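Local coordinates for E3 ubiquitin-protein ligase RNF31 (Mus musculus, PDB 5Y3T), which is a RING-between-RING E3 ubiquitin ligase, the catalytic subunit of the linear ubiquitin chain assembly complex, whose UBA domain pair probably recruits its partner subunits, at residues 6-9 with 10-14; 42-45 with 46-49; 90-93 with 94-98; 133-136 with 137-140. All coordinates share one frame; numbering follows the deposited sequence.

Interaction 1 of 4, residues 6-9 with 10-14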
ATOM      1  N   MET B   6     -17.470  15.375 -20.029  1.00 70.27           N
ATOM      2  CA  MET B   6     -16.408  14.996 -19.068  1.00 69.82           C
ATOM      3  C   MET B   6     -16.069  16.117 -18.083  1.00 62.18           C
ATOM      4  O   MET B   6     -15.748  15.840 -16.936  1.00 59.25           O
ATOM      5  CB  MET B   6     -15.098  14.600 -19.776  1.00 68.81           C
ATOM      6  CG  MET B   6     -15.134  13.307 -20.557  1.00 70.49           C
ATOM      7  SD  MET B   6     -13.712  13.198 -21.663  1.00 77.77           S
ATOM      8  CE  MET B   6     -12.359  13.061 -20.498  1.00 67.30           C
ATOM      9  N   ARG B   7     -16.103  17.368 -18.549  1.00 59.69           N
ATOM     10  CA  ARG B   7     -15.801  18.510 -17.688  1.00 63.94           C
ATOM     11  C   ARG B   7     -16.939  18.722 -16.730  1.00 55.11           C
ATOM     12  O   ARG B   7     -16.704  18.893 -15.561  1.00 64.62           O
ATOM     13  CB  ARG B   7     -15.529  19.788 -18.486  1.00 69.91           C
ATOM     14  CG  ARG B   7     -14.377  20.628 -17.927  1.00 77.02           C
ATOM     15  CD  ARG B   7     -14.296  22.037 -18.511  1.00 77.30           C
ATOM     16  NE  ARG B   7     -14.936  22.098 -19.828  1.00 88.49           N
ATOM     17  CZ  ARG B   7     -14.406  21.693 -20.993  1.00 83.17           C
ATOM     18  NH1 ARG B   7     -13.168  21.200 -21.070  1.00 76.78           N
ATOM     19  NH2 ARG B   7     -15.136  21.790 -22.105  1.00 82.53           N
ATOM     20  N   LYS B   8     -18.168  18.681 -17.226  1.00 57.01           N
ATOM     21  CA  LYS B   8     -19.358  18.804 -16.382  1.00 62.44           C
ATOM     22  C   LYS B   8     -19.370  17.709 -15.325  1.00 60.71           C
ATOM     23  O   LYS B   8     -19.537  18.001 -14.133  1.00 65.77           O
ATOM     24  CB  LYS B   8     -20.651  18.769 -17.239  1.00 74.27           C
ATOM     25  CG  LYS B   8     -21.958  18.290 -16.557  1.00 81.80           C
ATOM     26  CD  LYS B   8     -22.577  19.326 -15.621  1.00 96.65           C
ATOM     27  CE  LYS B   8     -23.719  18.750 -14.779  1.00101.35           C
ATOM     28  NZ  LYS B   8     -24.567  19.827 -14.180  1.00100.68           N
ATOM     29  N   GLU B   9     -19.194  16.460 -15.761  1.00 55.79           N
ATOM     30  CA  GLU B   9     -19.314  15.301 -14.848  1.00 60.33           C
ATOM     31  C   GLU B   9     -18.277  15.395 -13.740  1.00 58.65           C
ATOM     32  O   GLU B   9     -18.577  15.169 -12.569  1.00 53.45           O
ATOM     33  CB  GLU B   9     -19.146  13.978 -15.590  1.00 64.34           C
ATOM     34  CG  GLU B   9     -20.293  13.613 -16.538  1.00 73.12           C
ATOM     35  CD  GLU B   9     -19.988  12.389 -17.418  1.00 83.70           C
ATOM     36  OE1 GLU B   9     -18.833  12.223 -17.897  1.00 83.63           O
ATOM     37  OE2 GLU B   9     -20.916  11.576 -17.644  1.00 93.38           O
ATOM     38  N   GLY B  10     -17.065  15.768 -14.139  1.00 56.02           N
ATOM     39  CA  GLY B  10     -15.991  15.993 -13.217  1.00 63.85           C
ATOM     40  C   GLY B  10     -16.285  17.042 -12.172  1.00 62.07           C
ATOM     41  O   GLY B  10     -16.081  16.789 -10.995  1.00 57.69           O
ATOM     42  N   LEU B  11     -16.735  18.214 -12.622  1.00 62.42           N
ATOM     43  CA  LEU B  11     -17.141  19.284 -11.728  1.00 66.95           C
ATOM     44  C   LEU B  11     -18.224  18.850 -10.746  1.00 64.06           C
ATOM     45  O   LEU B  11     -18.166  19.183  -9.554  1.00 60.90           O
ATOM     46  CB  LEU B  11     -17.636  20.484 -12.524  1.00 74.10           C
ATOM     47  CG  LEU B  11     -16.597  21.581 -12.628  1.00 85.57           C
ATOM     48  CD1 LEU B  11     -16.842  22.424 -13.871  1.00 97.17           C
ATOM     49  CD2 LEU B  11     -16.591  22.407 -11.347  1.00 86.35           C
ATOM     50  N   GLN B  12     -19.195  18.095 -11.252  1.00 55.68           N
ATOM     51  CA  GLN B  12     -20.293  17.655 -10.431  1.00 62.83           C
ATOM     52  C   GLN B  12     -19.711  16.836  -9.280  1.00 61.35           C
ATOM     53  O   GLN B  12     -20.137  16.990  -8.137  1.00 62.55           O
ATOM     54  CB  GLN B  12     -21.324  16.834 -11.245  1.00 75.07           C
ATOM     55  CG  GLN B  12     -22.775  16.967 -10.772  1.00 87.84           C
ATOM     56  CD  GLN B  12     -23.056  16.348  -9.389  1.00 95.76           C
ATOM     57  OE1 GLN B  12     -23.006  15.128  -9.228  1.00 98.30           O
ATOM     58  NE2 GLN B  12     -23.379  17.195  -8.389  1.00 86.41           N
ATOM     59  N   LEU B  13     -18.747  15.965  -9.569  1.00 52.80           N
ATOM     60  CA  LEU B  13     -18.195  15.135  -8.505  1.00 52.75           C
ATOM     61  C   LEU B  13     -17.219  15.937  -7.624  1.00 48.80           C
ATOM     62  O   LEU B  13     -17.218  15.797  -6.409  1.00 47.43           O
ATOM     63  CB  LEU B  13     -17.537  13.896  -9.090  1.00 56.00           C
ATOM     64  CG  LEU B  13     -16.821  12.931  -8.135  1.00 57.56           C
ATOM     65  CD1 LEU B  13     -17.752  12.487  -7.022  1.00 56.01           C
ATOM     66  CD2 LEU B  13     -16.262  11.724  -8.885  1.00 58.35           C
ATOM     67  N   VAL B  14     -16.395  16.794  -8.219  1.00 47.34           N
ATOM     68  CA  VAL B  14     -15.510  17.630  -7.408  1.00 52.77           C
ATOM     69  C   VAL B  14     -16.330  18.388  -6.343  1.00 53.37           C
ATOM     70  O   VAL B  14     -15.900  18.559  -5.236  1.00 56.35           O
ATOM     71  CB  VAL B  14     -14.688  18.607  -8.260  1.00 50.46           C
ATOM     72  CG1 VAL B  14     -14.050  19.673  -7.384  1.00 53.44           C
ATOM     73  CG2 VAL B  14     -13.611  17.855  -9.041  1.00 54.82           C
TER

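Interaction 2 of 4, residues 42-45 with 46-49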
ATOM      1  N   PRO B  42     -24.359  12.379   0.243  1.00 55.42           N
ATOM      2  CA  PRO B  42     -23.354  11.418   0.751  1.00 55.63           C
ATOM      3  C   PRO B  42     -22.963  11.566   2.218  1.00 55.25           C
ATOM      4  O   PRO B  42     -22.699  10.572   2.873  1.00 53.50           O
ATOM      5  CB  PRO B  42     -22.132  11.677  -0.151  1.00 62.70           C
ATOM      6  CG  PRO B  42     -22.374  13.022  -0.769  1.00 66.09           C
ATOM      7  CD  PRO B  42     -23.863  13.150  -0.904  1.00 60.54           C
ATOM      8  N   LEU B  43     -22.900  12.788   2.732  1.00 60.81           N
ATOM      9  CA  LEU B  43     -22.555  12.980   4.144  1.00 63.35           C
ATOM     10  C   LEU B  43     -23.540  12.307   5.051  1.00 59.81           C
ATOM     11  O   LEU B  43     -23.144  11.599   5.977  1.00 58.41           O
ATOM     12  CB  LEU B  43     -22.453  14.460   4.500  1.00 70.71           C
ATOM     13  CG  LEU B  43     -21.300  15.196   3.790  1.00 72.60           C
ATOM     14  CD1 LEU B  43     -21.359  16.678   4.116  1.00 74.15           C
ATOM     15  CD2 LEU B  43     -19.944  14.596   4.176  1.00 75.76           C
ATOM     16  N   GLN B  44     -24.823  12.493   4.761  1.00 65.86           N
ATOM     17  CA  GLN B  44     -25.877  11.855   5.555  1.00 70.21           C
ATOM     18  C   GLN B  44     -25.735  10.357   5.530  1.00 63.13           C
ATOM     19  O   GLN B  44     -25.706   9.743   6.585  1.00 56.15           O
ATOM     20  CB  GLN B  44     -27.277  12.261   5.089  1.00 77.16           C
ATOM     21  CG  GLN B  44     -27.705  13.632   5.606  1.00 84.40           C
ATOM     22  CD  GLN B  44     -29.096  14.000   5.135  1.00 87.74           C
ATOM     23  OE1 GLN B  44     -30.033  13.214   5.287  1.00 85.44           O
ATOM     24  NE2 GLN B  44     -29.232  15.177   4.526  1.00 94.08           N
ATOM     25  N   TRP B  45     -25.597   9.785   4.331  1.00 62.02           N
ATOM     26  CA  TRP B  45     -25.434   8.337   4.189  1.00 58.23           C
ATOM     27  C   TRP B  45     -24.284   7.798   5.003  1.00 55.78           C
ATOM     28  O   TRP B  45     -24.433   6.767   5.654  1.00 65.58           O
ATOM     29  CB  TRP B  45     -25.305   7.901   2.718  1.00 58.73           C
ATOM     30  CG  TRP B  45     -25.352   6.394   2.527  1.00 60.86           C
ATOM     31  CD1 TRP B  45     -26.455   5.625   2.264  1.00 61.85           C
ATOM     32  CD2 TRP B  45     -24.234   5.481   2.590  1.00 59.76           C
ATOM     33  NE1 TRP B  45     -26.093   4.291   2.162  1.00 60.88           N
ATOM     34  CE2 TRP B  45     -24.739   4.180   2.342  1.00 54.31           C
ATOM     35  CE3 TRP B  45     -22.854   5.643   2.823  1.00 56.21           C
ATOM     36  CZ2 TRP B  45     -23.925   3.061   2.336  1.00 53.02           C
ATOM     37  CZ3 TRP B  45     -22.034   4.525   2.813  1.00 53.41           C
ATOM     38  CH2 TRP B  45     -22.574   3.243   2.570  1.00 58.00           C
ATOM     39  N   LEU B  46     -23.139   8.476   4.973  1.00 59.03           N
ATOM     40  CA  LEU B  46     -21.969   8.035   5.731  1.00 58.28           C
ATOM     41  C   LEU B  46     -22.252   8.003   7.217  1.00 56.49           C
ATOM     42  O   LEU B  46     -22.007   6.969   7.821  1.00 62.68           O
ATOM     43  CB  LEU B  46     -20.731   8.898   5.449  1.00 61.38           C
ATOM     44  CG  LEU B  46     -20.089   8.676   4.071  1.00 59.66           C
ATOM     45  CD1 LEU B  46     -19.190   9.841   3.698  1.00 61.18           C
ATOM     46  CD2 LEU B  46     -19.305   7.381   3.995  1.00 58.71           C
ATOM     47  N   ARG B  47     -22.740   9.107   7.803  1.00 59.43           N
ATOM     48  CA  ARG B  47     -23.207   9.128   9.252  1.00 69.10           C
ATOM     49  C   ARG B  47     -24.159   8.007   9.665  1.00 60.45           C
ATOM     50  O   ARG B  47     -23.996   7.410  10.697  1.00 58.50           O
ATOM     51  CB  ARG B  47     -23.957  10.421   9.614  1.00 80.16           C
ATOM     52  CG  ARG B  47     -23.095  11.507  10.232  1.00 95.10           C
ATOM     53  CD  ARG B  47     -23.885  12.781  10.550  1.00 99.61           C
ATOM     54  NE  ARG B  47     -23.269  13.950   9.887  1.00103.04           N
ATOM     55  CZ  ARG B  47     -23.695  14.541   8.758  1.00 99.32           C
ATOM     56  NH1 ARG B  47     -24.794  14.131   8.111  1.00 97.98           N
ATOM     57  NH2 ARG B  47     -23.015  15.584   8.272  1.00 95.60           N
ATOM     58  N   SER B  48     -25.163   7.738   8.850  1.00 62.07           N
ATOM     59  CA  SER B  48     -26.241   6.828   9.235  1.00 68.24           C
ATOM     60  C   SER B  48     -26.080   5.354   8.756  1.00 66.37           C
ATOM     61  O   SER B  48     -26.492   4.442   9.471  1.00 67.82           O
ATOM     62  CB  SER B  48     -27.588   7.432   8.788  1.00 66.82           C
ATOM     63  OG  SER B  48     -28.049   6.869   7.586  1.00 76.40           O
ATOM     64  N   GLU B  49     -25.483   5.130   7.579  1.00 60.80           N
ATOM     65  CA  GLU B  49     -25.439   3.794   6.956  1.00 59.76           C
ATOM     66  C   GLU B  49     -24.112   3.059   6.958  1.00 59.56           C
ATOM     67  O   GLU B  49     -24.125   1.823   6.879  1.00 61.57           O
ATOM     68  CB  GLU B  49     -25.933   3.887   5.509  1.00 66.24           C
ATOM     69  CG  GLU B  49     -27.363   4.368   5.367  1.00 73.30           C
ATOM     70  CD  GLU B  49     -28.290   3.619   6.325  1.00 77.85           C
ATOM     71  OE1 GLU B  49     -28.433   2.364   6.190  1.00 75.23           O
ATOM     72  OE2 GLU B  49     -28.806   4.290   7.247  1.00 67.11           O
TER

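Interaction 3 of 4, residues 90-93 with 94-98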
ATOM      1  N   ALA B  90     -14.404  -5.620  -1.877  1.00 45.89           N
ATOM      2  CA  ALA B  90     -14.002  -5.116  -0.592  1.00 47.71           C
ATOM      3  C   ALA B  90     -13.811  -6.264   0.346  1.00 48.02           C
ATOM      4  O   ALA B  90     -12.891  -6.262   1.168  1.00 48.00           O
ATOM      5  CB  ALA B  90     -15.073  -4.167  -0.068  1.00 46.97           C
ATOM      6  N   VAL B  91     -14.697  -7.244   0.201  1.00 49.98           N
ATOM      7  CA  VAL B  91     -14.627  -8.482   0.941  1.00 49.41           C
ATOM      8  C   VAL B  91     -13.398  -9.257   0.518  1.00 50.09           C
ATOM      9  O   VAL B  91     -12.702  -9.787   1.381  1.00 58.33           O
ATOM     10  CB  VAL B  91     -15.921  -9.343   0.767  1.00 46.66           C
ATOM     11  CG1 VAL B  91     -15.717 -10.782   1.262  1.00 46.50           C
ATOM     12  CG2 VAL B  91     -17.083  -8.701   1.524  1.00 43.01           C
ATOM     13  N   GLU B  92     -13.148  -9.334  -0.786  1.00 50.07           N
ATOM     14  CA  GLU B  92     -11.983 -10.027  -1.339  1.00 51.75           C
ATOM     15  C   GLU B  92     -10.730  -9.453  -0.737  1.00 52.43           C
ATOM     16  O   GLU B  92      -9.895 -10.214  -0.243  1.00 56.67           O
ATOM     17  CB  GLU B  92     -11.875  -9.870  -2.887  1.00 63.03           C
ATOM     18  CG  GLU B  92     -12.334 -11.025  -3.797  1.00 65.48           C
ATOM     19  CD  GLU B  92     -12.676 -10.578  -5.263  1.00 69.10           C
ATOM     20  OE1 GLU B  92     -12.192  -9.538  -5.799  1.00 62.25           O
ATOM     21  OE2 GLU B  92     -13.479 -11.276  -5.908  1.00 73.98           O
ATOM     22  N   GLU B  93     -10.590  -8.119  -0.804  1.00 47.33           N
ATOM     23  CA  GLU B  93      -9.389  -7.434  -0.298  1.00 48.31           C
ATOM     24  C   GLU B  93      -9.265  -7.448   1.204  1.00 50.92           C
ATOM     25  O   GLU B  93      -8.158  -7.426   1.722  1.00 47.99           O
ATOM     26  CB  GLU B  93      -9.301  -5.958  -0.791  1.00 47.22           C
ATOM     27  CG  GLU B  93      -9.091  -5.841  -2.304  1.00 53.61           C
ATOM     28  CD  GLU B  93      -8.024  -6.802  -2.885  1.00 52.28           C
ATOM     29  OE1 GLU B  93      -6.861  -6.703  -2.478  1.00 58.20           O
ATOM     30  OE2 GLU B  93      -8.324  -7.635  -3.763  1.00 50.76           O
ATOM     31  N   CYS B  94     -10.384  -7.400   1.937  1.00 59.26           N
ATOM     32  CA  CYS B  94     -10.309  -7.456   3.410  1.00 52.66           C
ATOM     33  C   CYS B  94      -9.633  -8.787   3.869  1.00 46.92           C
ATOM     34  O   CYS B  94      -8.682  -8.814   4.675  1.00 56.43           O
ATOM     35  CB  CYS B  94     -11.697  -7.268   3.979  1.00 53.51           C
ATOM     36  SG  CYS B  94     -11.775  -7.289   5.763  1.00 56.06           S
ATOM     37  N   VAL B  95     -10.101  -9.864   3.250  1.00 46.78           N
ATOM     38  CA  VAL B  95      -9.572 -11.223   3.381  1.00 44.70           C
ATOM     39  C   VAL B  95      -8.129 -11.317   2.916  1.00 48.60           C
ATOM     40  O   VAL B  95      -7.277 -11.899   3.614  1.00 50.22           O
ATOM     41  CB  VAL B  95     -10.432 -12.190   2.526  1.00 48.13           C
ATOM     42  CG1 VAL B  95      -9.774 -13.562   2.306  1.00 47.04           C
ATOM     43  CG2 VAL B  95     -11.815 -12.331   3.151  1.00 49.75           C
ATOM     44  N   ARG B  96      -7.868 -10.770   1.731  1.00 46.49           N
ATOM     45  CA  ARG B  96      -6.531 -10.808   1.143  1.00 50.70           C
ATOM     46  C   ARG B  96      -5.506 -10.012   1.925  1.00 47.26           C
ATOM     47  O   ARG B  96      -4.421 -10.499   2.187  1.00 52.99           O
ATOM     48  CB  ARG B  96      -6.582 -10.341  -0.312  1.00 51.37           C
ATOM     49  CG  ARG B  96      -7.244 -11.388  -1.211  1.00 49.48           C
ATOM     50  CD  ARG B  96      -7.684 -10.771  -2.512  1.00 49.63           C
ATOM     51  NE  ARG B  96      -8.295 -11.743  -3.380  1.00 54.27           N
ATOM     52  CZ  ARG B  96      -8.560 -11.575  -4.677  1.00 53.98           C
ATOM     53  NH1 ARG B  96      -8.265 -10.461  -5.316  1.00 59.12           N
ATOM     54  NH2 ARG B  96      -9.102 -12.570  -5.347  1.00 52.75           N
ATOM     55  N   ALA B  97      -5.842  -8.794   2.299  1.00 48.46           N
ATOM     56  CA  ALA B  97      -4.974  -7.998   3.183  1.00 49.96           C
ATOM     57  C   ALA B  97      -4.577  -8.748   4.453  1.00 48.49           C
ATOM     58  O   ALA B  97      -3.407  -8.764   4.788  1.00 57.77           O
ATOM     59  CB  ALA B  97      -5.588  -6.642   3.549  1.00 44.86           C
ATOM     60  N   ARG B  98      -5.531  -9.391   5.119  1.00 43.13           N
ATOM     61  CA  ARG B  98      -5.230 -10.094   6.349  1.00 42.91           C
ATOM     62  C   ARG B  98      -4.432 -11.375   6.122  1.00 46.58           C
ATOM     63  O   ARG B  98      -3.541 -11.662   6.896  1.00 55.44           O
ATOM     64  CB  ARG B  98      -6.515 -10.442   7.066  1.00 48.33           C
ATOM     65  CG  ARG B  98      -6.293 -11.190   8.369  1.00 51.61           C
ATOM     66  CD  ARG B  98      -5.911 -10.271   9.543  1.00 53.07           C
ATOM     67  NE  ARG B  98      -6.499 -11.001  10.627  1.00 61.77           N
ATOM     68  CZ  ARG B  98      -7.478 -10.629  11.437  1.00 55.65           C
ATOM     69  NH1 ARG B  98      -7.943  -9.388  11.535  1.00 57.76           N
ATOM     70  NH2 ARG B  98      -7.912 -11.542  12.264  1.00 69.38           N
TER

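Interaction 4 of 4, residues 133-136 with 137-140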
ATOM      1  N   GLU B 133       3.991  -5.603  19.423  1.00 60.04           N
ATOM      2  CA  GLU B 133       3.320  -6.254  20.577  1.00 62.87           C
ATOM      3  C   GLU B 133       3.754  -7.720  20.787  1.00 51.87           C
ATOM      4  O   GLU B 133       4.039  -8.134  21.883  1.00 56.50           O
ATOM      5  CB  GLU B 133       1.769  -6.143  20.470  1.00 73.15           C
ATOM      6  CG  GLU B 133       1.038  -6.093  21.834  1.00 90.67           C
ATOM      7  CD  GLU B 133      -0.440  -6.507  21.772  1.00104.30           C
ATOM      8  OE1 GLU B 133      -1.318  -5.728  22.232  1.00106.97           O
ATOM      9  OE2 GLU B 133      -0.745  -7.613  21.257  1.00109.94           O
ATOM     10  N   LEU B 134       3.846  -8.475  19.706  1.00 55.98           N
ATOM     11  CA  LEU B 134       4.288  -9.875  19.709  1.00 54.97           C
ATOM     12  C   LEU B 134       5.718 -10.129  20.184  1.00 50.75           C
ATOM     13  O   LEU B 134       6.051 -11.248  20.585  1.00 55.31           O
ATOM     14  CB  LEU B 134       4.165 -10.445  18.281  1.00 60.19           C
ATOM     15  CG  LEU B 134       2.746 -10.794  17.808  1.00 63.01           C
ATOM     16  CD1 LEU B 134       2.633 -10.831  16.291  1.00 65.69           C
ATOM     17  CD2 LEU B 134       2.301 -12.126  18.388  1.00 64.45           C
ATOM     18  N   GLN B 135       6.574  -9.127  20.091  1.00 50.84           N
ATOM     19  CA  GLN B 135       7.970  -9.267  20.519  1.00 55.63           C
ATOM     20  C   GLN B 135       8.265  -8.636  21.870  1.00 53.62           C
ATOM     21  O   GLN B 135       9.400  -8.726  22.358  1.00 57.42           O
ATOM     22  CB  GLN B 135       8.892  -8.664  19.486  1.00 56.60           C
ATOM     23  CG  GLN B 135       8.934  -9.459  18.196  1.00 58.74           C
ATOM     24  CD  GLN B 135       9.814  -8.796  17.162  1.00 56.42           C
ATOM     25  OE1 GLN B 135      10.704  -9.415  16.594  1.00 71.25           O
ATOM     26  NE2 GLN B 135       9.605  -7.527  16.959  1.00 52.20           N
ATOM     27  N   ARG B 136       7.268  -8.009  22.476  1.00 50.90           N
ATOM     28  CA  ARG B 136       7.423  -7.528  23.829  1.00 54.25           C
ATOM     29  C   ARG B 136       8.012  -8.584  24.745  1.00 48.98           C
ATOM     30  O   ARG B 136       9.033  -8.324  25.396  1.00 50.85           O
ATOM     31  CB  ARG B 136       6.113  -7.000  24.393  1.00 55.99           C
ATOM     32  CG  ARG B 136       5.816  -5.589  23.918  1.00 61.36           C
ATOM     33  CD  ARG B 136       5.032  -4.728  24.920  1.00 59.68           C
ATOM     34  NE  ARG B 136       5.259  -3.349  24.532  1.00 59.47           N
ATOM     35  CZ  ARG B 136       4.666  -2.743  23.509  1.00 68.96           C
ATOM     36  NH1 ARG B 136       3.708  -3.358  22.774  1.00 81.09           N
ATOM     37  NH2 ARG B 136       5.027  -1.500  23.213  1.00 65.84           N
ATOM     38  N   GLN B 137       7.437  -9.775  24.763  1.00 51.81           N
ATOM     39  CA  GLN B 137       7.963 -10.832  25.663  1.00 57.46           C
ATOM     40  C   GLN B 137       9.430 -11.171  25.421  1.00 56.07           C
ATOM     41  O   GLN B 137      10.147 -11.497  26.355  1.00 53.73           O
ATOM     42  CB  GLN B 137       7.119 -12.092  25.611  1.00 64.56           C
ATOM     43  CG  GLN B 137       5.867 -11.983  26.478  1.00 81.99           C
ATOM     44  CD  GLN B 137       5.242 -13.334  26.813  1.00 94.62           C
ATOM     45  OE1 GLN B 137       5.453 -14.332  26.112  1.00107.23           O
ATOM     46  NE2 GLN B 137       4.464 -13.368  27.888  1.00 94.60           N
ATOM     47  N   ARG B 138       9.882 -11.073  24.175  1.00 53.85           N
ATOM     48  CA  ARG B 138      11.262 -11.343  23.877  1.00 55.35           C
ATOM     49  C   ARG B 138      12.182 -10.299  24.536  1.00 52.65           C
ATOM     50  O   ARG B 138      13.276 -10.669  24.933  1.00 58.99           O
ATOM     51  CB  ARG B 138      11.500 -11.394  22.366  1.00 56.12           C
ATOM     52  CG  ARG B 138      11.167 -12.727  21.783  1.00 67.88           C
ATOM     53  CD  ARG B 138      11.123 -12.754  20.258  1.00 70.23           C
ATOM     54  NE  ARG B 138      10.732 -14.103  19.866  1.00 84.75           N
ATOM     55  CZ  ARG B 138      11.537 -15.179  19.886  1.00101.02           C
ATOM     56  NH1 ARG B 138      12.841 -15.089  20.228  1.00 95.06           N
ATOM     57  NH2 ARG B 138      11.036 -16.370  19.538  1.00 97.60           N
ATOM     58  N   LEU B 139      11.773  -9.024  24.624  1.00 44.21           N
ATOM     59  CA  LEU B 139      12.677  -7.960  25.136  1.00 47.44           C
ATOM     60  C   LEU B 139      12.552  -7.701  26.629  1.00 47.43           C
ATOM     61  O   LEU B 139      13.428  -7.098  27.229  1.00 50.06           O
ATOM     62  CB  LEU B 139      12.534  -6.662  24.339  1.00 48.78           C
ATOM     63  CG  LEU B 139      13.017  -6.759  22.884  1.00 53.67           C
ATOM     64  CD1 LEU B 139      12.632  -5.536  22.063  1.00 55.27           C
ATOM     65  CD2 LEU B 139      14.519  -7.001  22.803  1.00 56.76           C
ATOM     66  N   GLU B 140      11.495  -8.197  27.248  1.00 47.01           N
ATOM     67  CA  GLU B 140      11.322  -8.014  28.687  1.00 49.27           C
ATOM     68  C   GLU B 140      12.510  -8.431  29.538  1.00 43.16           C
ATOM     69  O   GLU B 140      12.901  -7.697  30.404  1.00 44.64           O
ATOM     70  CB  GLU B 140      10.038  -8.714  29.209  1.00 47.32           C
ATOM     71  CG  GLU B 140       8.789  -7.904  28.908  1.00 50.56           C
ATOM     72  CD  GLU B 140       7.482  -8.692  28.981  1.00 51.29           C
ATOM     73  OE1 GLU B 140       7.467  -9.926  29.140  1.00 52.72           O
ATOM     74  OE2 GLU B 140       6.440  -8.037  28.856  1.00 62.69           O
TER

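Interaction 1 of 4, residues 6-9 with 10-14
G10 lies one helical turn beyond M6, and its N-H bonds M6 O at 3.1 Å, arriving from above the carbonyl plane, 41° out of it. E9, just before it, sets its CB 3.1 Å from G10 N, and its carbonyl accepts L13 N at 3.1 Å. With CG anti to the E9 carbonyl carbon (chi1 -70°) and the chain extended beyond, the carboxylate is carried off the helix, where OE2 forms a salt bridge to a basic side chain of another protein chain. Two further bonds continue the ladder along helix 2-22: L11 N meets R7 O in a nearly straight bond (171°), and Q12 N reaches K8 O at 2.9 Å. Around this frame the side chains touch only lightly. K8 and Q12 stand one turn apart on the exposed side and approach as aliphatic chains, K8 CE coming no nearer than 4.5 Å to Q12 CG. L11 sets its CB against two carbonyl oxygens of the preceding turn, 3.5 Å from K8 O and 3.6 Å from R7 O. The chemistry implies a division of labour: main-chain bonds carry the turn, while M6, L11, L13 and V14 and the E9 carboxylate have partners on another protein chain, L13 also on F31 and L34 of helix 27-37.

Interaction 2 of 4, residues 42-45 with 46-49
W45 and E49 form the tight part of this contact, in the first turns of helix 42-64 of the UBA domain pair. P42 is the first residue of the helix, and its carbonyl accepts the N-H of L46. One turn on, E49 CB sits over one face of the W45 indole in a CH-pi contact, 3.4 Å from the centroid of the five-membered ring and 15° off its normal. The indole is placed there by its first torsion, CG anti to the backbone N (chi1 -171°). The pairing is reinforced by the short bond from E49 N to W45 O, 2.7 Å. On its six-membered side the indole also meets L46, whose CD2 lies 4.1 Å from W45 CE3, the two side chains crossing at about a right angle. L46 CG in turn rests 3.4 Å from P42 O. Beyond the helix W45 packs on A33, Y36 and S37 of helix 27-37, and L46 touches A25.

The other flank, with Q44, R47 and S48, is exposed and loose. R47 bends back at chi3, bringing one face of its guanidinium over L43 O, while Q44 CG lies at its edge, in plane, 3.9 Å from R47 NH1. L43 CB is 4.0 Å from R47 NH2. The E49 carboxylate, turned 61° from the indole plane, is steadied by its neighbour: S48 OG donates to E49 OE2 at 2.7 Å, using the anti lone pair, away from OE1.

Interaction 3 of 4, residues 90-93 with 94-98
R96 holds CG anti to its carbonyl carbon (chi1 -72°) and runs extended to NE, so that it lies beside E92, while E93 bends at chi2 (-45°) and brings its carboxylate to the NH1 end of the same guanidinium. The two acids, four and three residues earlier on helix 87-107 of the UBA domain pair, use it differently. E92 and R96 point the same way, with carboxylate and guanidinium planes stacked only 15° apart. E92 CG covers the centre of one guanidinium face, 3.9 Å from R96 CZ, but E92 OE1 stays 4.1 Å from R96 NH1, well out of the guanidinium plane, so E92 stacks through CG and adds only its charge; no N-H of R96 points at OE1. E93 supplies the bond: R96 NH1 donates to E93 OE2 at 3.2 Å in a salt bridge, the carboxylate standing nearly perpendicular to the guanidinium. R96 has a stronger partner elsewhere, an acidic side chain of another protein chain, which NH2 binds; the two acids of this helix probably help to fix the rotation of the guanidinium.

Lower on the arginine, CD passes 3.2 Å from E92 O, the same oxygen that accepts R96 N at 2.9 Å. Apolar packing within the chain involves V91, C94 and V95: V91 meets L60, and C94 and V95 meet A61, of helix 42-64. On that side V95 CG2 approaches V91 O to 3.2 Å, and C94 CB comes equally near A90 O, 3.2 Å away.

Interaction 4 of 4, residues 133-136 with 137-140
Q135 and R138 stand three residues apart on helix 127-145; in both, CG lies anti to the carbonyl carbon, which sends the chains off the same flank. The closest side-chain approach is loose, Q135 CG to R138 CD at 4.5 Å. More intimate is the way R138 CB rests on the backbone, 3.4 Å from Q135 O. The polar end of Q135 is engaged elsewhere: OE1 accepts from the backbone of another protein chain, and NE2 gives a weak bond to L131 O.

R136 and E140, one turn apart, diverge. R136 bends at chi2 (-149°) and sends its guanidinium away, where NH2 bonds the backbone of another protein chain. E140 instead comes back over the preceding turn and lays CG 3.5 Å from R136 O. Their charged ends, R136 NE and E140 OE2, remain 6.5 Å apart, so any attraction between the charges is probably weak.

Beneath these side chains the backbone bonding is irregular. L139 N is shared, reaching Q135 O in the carbonyl plane at 3.3 Å and R136 O at 2.9 Å from 54° above its plane. R136 O also takes E140 N at 3.1 Å, so two N-H groups grip it. R138 N finds Q135 O at 3.0 Å, but the bond is bent and weak (122°). Mixed three- and four-residue bonds, with the backbone N-H groups of Q137 and R138 lacking the regular bond to the residue four before, are typical of a kinked alpha-helix, here in the UBA domain pair where another protein docks.

Overall arrangement
From the N terminus the four contacts follow in series, each within a single helix; none closes a loop, nests or crosses. Interaction 1, on helix 2-22, and interaction 2, at the start of helix 42-64, lie on the same side of the chain's centre, their centres 22 Å apart, and both send side chains to helix 27-37. Interaction 3, on helix 87-107, is nearer the middle and packs against helix 42-64. Interaction 4, on helix 127-145, lies across the centre from interaction 1, about 52 Å between centres. Another protein chain reaches interactions 1, 3 and 4, which are spread along the elongated all-helical chain; none in the assembly touches interaction 2.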